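Local coordinates for protein oxidoreductase, Gfo/Idh/MocA family (Pseudomonas syringae pv. tomato, PDB 3DTY) that is a probable nucleotide-dependent oxidoreductase of the Gfo/Idh/MocA family, forms a tetramer in the crystal and binds magnesium, at residues I101-A104 and A105-G109; Q124-N127 and L128-L131. One frame throughout, in Å; residues are numbered along the deposited sequence.

Interactions 1 and 2 lie on successive helices of the nucleotide-binding Rossmann domain, with centres about 11 Å apart on the same side of the chain's centre. Interaction 1 comes first along the chain, at the C-terminal end of helix 98-107. Strand 111-114 of the parallel sheet follows, and then helix 122-134 carries interaction 2. The two helices pack directly: Lys103 CG lies 3.5 Å from Leu131 CD1, and Leu106 CD1 is 3.8 Å from Leu131 CB. The same interface reaches the magnesium site, which helix 98-107 touches through Tyr99, so the metal site sits close to where the two helices meet.

Interaction 1 (I101-A104 and A105-G109); sequences ITKA and ALEAG
Ala105 opens the last turn of helix 98-107, its N-H bonding nearly straight to the carbonyl of Ile101 (N to O 2.9 Å). Its methyl leans over that same oxygen and, on the inner side of the helix, meets Val89 of the sheet and Phe76 of helix 72-79. Leu106 follows with a bond from its N to Thr102 O, also 2.9 Å. Its side chain and that of Thr102 run alongside each other. The methyls Leu106 CD1 and Thr102 CG2 meet loosely at 4.1 Å, while Thr102 OG1 turns back to bond the carbonyl of His98. The side chain of Thr102 also touches Leu128 of helix 122-134. At Glu107 the contact becomes ionic. The lysine chain leaves with CG opposite its own backbone N (chi1 -173°), stays extended through CE, and bends only at its last torsion, which swings the ammonium across to the glutamate one turn on. NZ reaches Glu107 OE2 at 2.9 Å, coming from above the carboxylate plane, 43° out of it. The salt bridge thus spans the outer side of the helix, and the side chain of Lys103 also lies against Leu128. Ala108, the first residue to leave helical geometry, keeps a weak, bent bond from its N to Ala104 O (2.9 Å, 129° at the hydrogen). Gly109 then takes a positive phi, and its N bonds Leu106 O at 2.8 Å. With Leu110 N reaching back to Ala105 O, this is a Schellman motif with Gly109 at C-prime, ending the helix of the Rossmann beta-alpha-beta unit and turning the chain toward strand 111-114.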
loop_
_atom_site.group_PDB
_atom_site.type_symbol
_atom_site.label_atom_id
_atom_site.label_comp_id
_atom_site.label_asym_id
_atom_site.label_seq_id
_atom_site.Cartn_x
_atom_site.Cartn_y
_atom_site.Cartn_z
ATOM N N ILE A 101 -6.532 25.677 -35.945
ATOM C CA ILE A 101 -7.732 26.128 -35.258
ATOM C C ILE A 101 -7.381 27.163 -34.192
ATOM O O ILE A 101 -8.040 28.193 -34.089
ATOM C CB ILE A 101 -8.492 24.938 -34.645
ATOM C CG1 ILE A 101 -8.941 24.003 -35.776
ATOM C CG2 ILE A 101 -9.682 25.434 -33.843
ATOM C CD1 ILE A 101 -9.693 22.768 -35.328
ATOM N N THR A 102 -6.330 26.908 -33.418
ATOM C CA THR A 102 -5.915 27.860 -32.390
ATOM C C THR A 102 -5.548 29.197 -33.037
ATOM O O THR A 102 -5.849 30.259 -32.498
ATOM C CB THR A 102 -4.694 27.354 -31.600
ATOM O OG1 THR A 102 -5.024 26.131 -30.926
ATOM C CG2 THR A 102 -4.259 28.401 -30.560
ATOM N N LYS A 103 -4.894 29.138 -34.195
ATOM C CA LYS A 103 -4.499 30.351 -34.906
ATOM C C LYS A 103 -5.732 31.150 -35.329
ATOM O O LYS A 103 -5.821 32.353 -35.080
ATOM C CB LYS A 103 -3.673 29.987 -36.140
ATOM C CG LYS A 103 -3.058 31.168 -36.890
ATOM C CD LYS A 103 -2.079 30.664 -37.950
ATOM C CE LYS A 103 -1.560 31.788 -38.817
ATOM N NZ LYS A 103 -2.633 32.354 -39.677
ATOM N N ALA A 104 -6.677 30.470 -35.970
ATOM C CA ALA A 104 -7.913 31.100 -36.425
ATOM C C ALA A 104 -8.674 31.704 -35.244
ATOM O O ALA A 104 -9.169 32.824 -35.317
ATOM C CB ALA A 104 -8.790 30.072 -37.148
ATOM N N ALA A 105 -8.766 30.955 -34.153
ATOM C CA ALA A 105 -9.460 31.441 -32.972
ATOM C C ALA A 105 -8.795 32.706 -32.437
ATOM O O ALA A 105 -9.476 33.683 -32.135
ATOM C CB ALA A 105 -9.481 30.368 -31.897
ATOM N N LEU A 106 -7.471 32.689 -32.306
ATOM C CA LEU A 106 -6.758 33.862 -31.802
ATOM C C LEU A 106 -6.959 35.064 -32.730
ATOM O O LEU A 106 -7.244 36.181 -32.278
ATOM C CB LEU A 106 -5.259 33.568 -31.662
ATOM C CG LEU A 106 -4.796 32.650 -30.523
ATOM C CD1 LEU A 106 -3.297 32.400 -30.641
ATOM C CD2 LEU A 106 -5.122 33.295 -29.169
ATOM N N GLU A 107 -6.805 34.831 -34.030
ATOM C CA GLU A 107 -6.970 35.895 -35.013
ATOM C C GLU A 107 -8.390 36.437 -34.945
ATOM O O GLU A 107 -8.637 37.575 -35.318
ATOM C CB GLU A 107 -6.681 35.371 -36.419
ATOM C CG GLU A 107 -5.314 34.736 -36.548
ATOM C CD GLU A 107 -5.002 34.297 -37.960
ATOM O OE1 GLU A 107 -5.854 33.633 -38.593
ATOM O OE2 GLU A 107 -3.893 34.609 -38.431
ATOM N N ALA A 108 -9.314 35.610 -34.463
ATOM C CA ALA A 108 -10.704 36.013 -34.333
ATOM C C ALA A 108 -10.989 36.626 -32.958
ATOM O O ALA A 108 -12.144 36.834 -32.592
ATOM C CB ALA A 108 -11.613 34.825 -34.578
ATOM N N GLY A 109 -9.929 36.910 -32.201
ATOM C CA GLY A 109 -10.084 37.513 -30.887
ATOM C C GLY A 109 -10.704 36.612 -29.833
ATOM O O GLY A 109 -11.409 37.076 -28.935
#

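Interaction 2 (Q124-N127 and L128-L131); sequences QAEN and LREL. With MG (magnesium ion), chain F.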
loop_
_atom_site.group_PDB
_atom_site.type_symbol
_atom_site.label_atom_id
_atom_site.label_comp_id
_atom_site.label_asym_id
_atom_site.label_seq_id
_atom_site.Cartn_x
_atom_site.Cartn_y
_atom_site.Cartn_z
ATOM N N GLN A 124 5.718 26.576 -35.012
ATOM C CA GLN A 124 4.278 26.802 -34.972
ATOM C C GLN A 124 3.930 27.316 -33.576
ATOM O O GLN A 124 3.189 28.285 -33.434
ATOM C CB GLN A 124 3.505 25.505 -35.253
ATOM C CG GLN A 124 3.723 24.939 -36.641
ATOM C CD GLN A 124 3.056 23.588 -36.836
ATOM O OE1 GLN A 124 2.958 22.788 -35.903
ATOM N NE2 GLN A 124 2.613 23.322 -38.054
ATOM N N ALA A 125 4.479 26.670 -32.550
ATOM C CA ALA A 125 4.223 27.080 -31.169
ATOM C C ALA A 125 4.554 28.559 -30.949
ATOM O O ALA A 125 3.774 29.291 -30.335
ATOM C CB ALA A 125 5.034 26.231 -30.221
ATOM N N GLU A 126 5.710 28.992 -31.446
ATOM C CA GLU A 126 6.135 30.382 -31.299
ATOM C C GLU A 126 5.195 31.321 -32.051
ATOM O O GLU A 126 5.032 32.478 -31.661
ATOM C CB GLU A 126 7.567 30.563 -31.813
ATOM C CG GLU A 126 8.587 29.690 -31.107
ATOM C CD GLU A 126 8.997 30.227 -29.754
ATOM O OE1 GLU A 126 8.260 31.057 -29.183
ATOM O OE2 GLU A 126 10.061 29.807 -29.252
ATOM N N ASN A 127 4.580 30.825 -33.125
ATOM C CA ASN A 127 3.636 31.632 -33.903
ATOM C C ASN A 127 2.373 31.890 -33.089
ATOM O O ASN A 127 1.848 33.005 -33.076
ATOM C CB ASN A 127 3.229 30.933 -35.207
ATOM C CG ASN A 127 4.366 30.826 -36.196
ATOM O OD1 ASN A 127 5.377 31.512 -36.071
ATOM N ND2 ASN A 127 4.197 29.970 -37.202
ATOM N N LEU A 128 1.881 30.851 -32.420
ATOM C CA LEU A 128 0.679 30.974 -31.608
ATOM C C LEU A 128 0.947 31.917 -30.435
ATOM O O LEU A 128 0.098 32.736 -30.075
ATOM C CB LEU A 128 0.243 29.592 -31.112
ATOM C CG LEU A 128 -0.097 28.569 -32.208
ATOM C CD1 LEU A 128 -0.526 27.248 -31.583
ATOM C CD2 LEU A 128 -1.217 29.118 -33.081
ATOM N N ARG A 129 2.137 31.809 -29.851
ATOM C CA ARG A 129 2.530 32.671 -28.738
ATOM C C ARG A 129 2.558 34.128 -29.211
ATOM O O ARG A 129 2.093 35.029 -28.508
ATOM C CB ARG A 129 3.912 32.267 -28.217
ATOM C CG ARG A 129 4.510 33.254 -27.223
ATOM C CD ARG A 129 5.951 32.900 -26.889
ATOM N NE ARG A 129 6.033 32.009 -25.746
ATOM C CZ ARG A 129 7.134 31.363 -25.377
ATOM N NH1 ARG A 129 8.256 31.505 -26.074
ATOM N NH2 ARG A 129 7.116 30.589 -24.298
ATOM N N GLU A 130 3.120 34.354 -30.399
ATOM C CA GLU A 130 3.175 35.696 -30.978
ATOM C C GLU A 130 1.749 36.244 -31.137
ATOM O O GLU A 130 1.449 37.366 -30.714
ATOM C CB GLU A 130 3.866 35.657 -32.348
ATOM C CG GLU A 130 5.397 35.684 -32.316
ATOM C CD GLU A 130 6.039 35.097 -33.583
ATOM O OE1 GLU A 130 5.479 35.275 -34.691
ATOM O OE2 GLU A 130 7.112 34.460 -33.467
ATOM N N LEU A 131 0.875 35.447 -31.743
ATOM C CA LEU A 131 -0.516 35.848 -31.958
ATOM C C LEU A 131 -1.256 36.064 -30.643
ATOM O O LEU A 131 -2.098 36.961 -30.528
ATOM C CB LEU A 131 -1.251 34.789 -32.769
ATOM C CG LEU A 131 -0.847 34.684 -34.239
ATOM C CD1 LEU A 131 -1.458 33.427 -34.827
ATOM C CD2 LEU A 131 -1.310 35.924 -35.005
HETATM MG MG MG F . 7.048 31.550 -37.506
HETATM O O HOH W 1 7.337 33.581 -36.493
HETATM O O HOH W 2 7.733 31.333 -35.515
HETATM O O HOH W 3 8.804 31.829 -38.123
HETATM O O HOH W 4 5.954 32.360 -38.872
#
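Four successive i to i+4 bonds join 124-127 to 128-131, from Leu128 N to Gln124 O (3.1 Å) through to Leu131 N to Asn127 O (2.9 Å), the regular backbone of helix 122-134. On one side Glu126 and Arg129 run alongside one another. The Glu126 chain folds about its CB-CG bond (chi2 -79°), which brings OE1 to Arg129 NH1 in a salt bridge of 3.1 Å, with carboxylate and guanidinium planes 63° apart. The other end of the guanidinium, NH2, pairs with Asp365, so Arg129 bridges to helix 364-382. Helix 122-134 is the helix of the beta-alpha-beta unit between strands 111-114 and 139-141 of the Rossmann fold, and it also carries a metal site. Asn127 OD1 binds the magnesium ion at 2.2 Å, with Glu123 and four waters completing six ligands. Tyr99 OH bonds Asn127 ND2, and together with the metal bond of OD1 this fixes which way the amide is turned. Glu130 acts in the second shell: the water bound to magnesium at 2.3 Å donates to its OE1 at 3.1 Å. On the side facing helix 98-107, Leu128 packs against Tyr99.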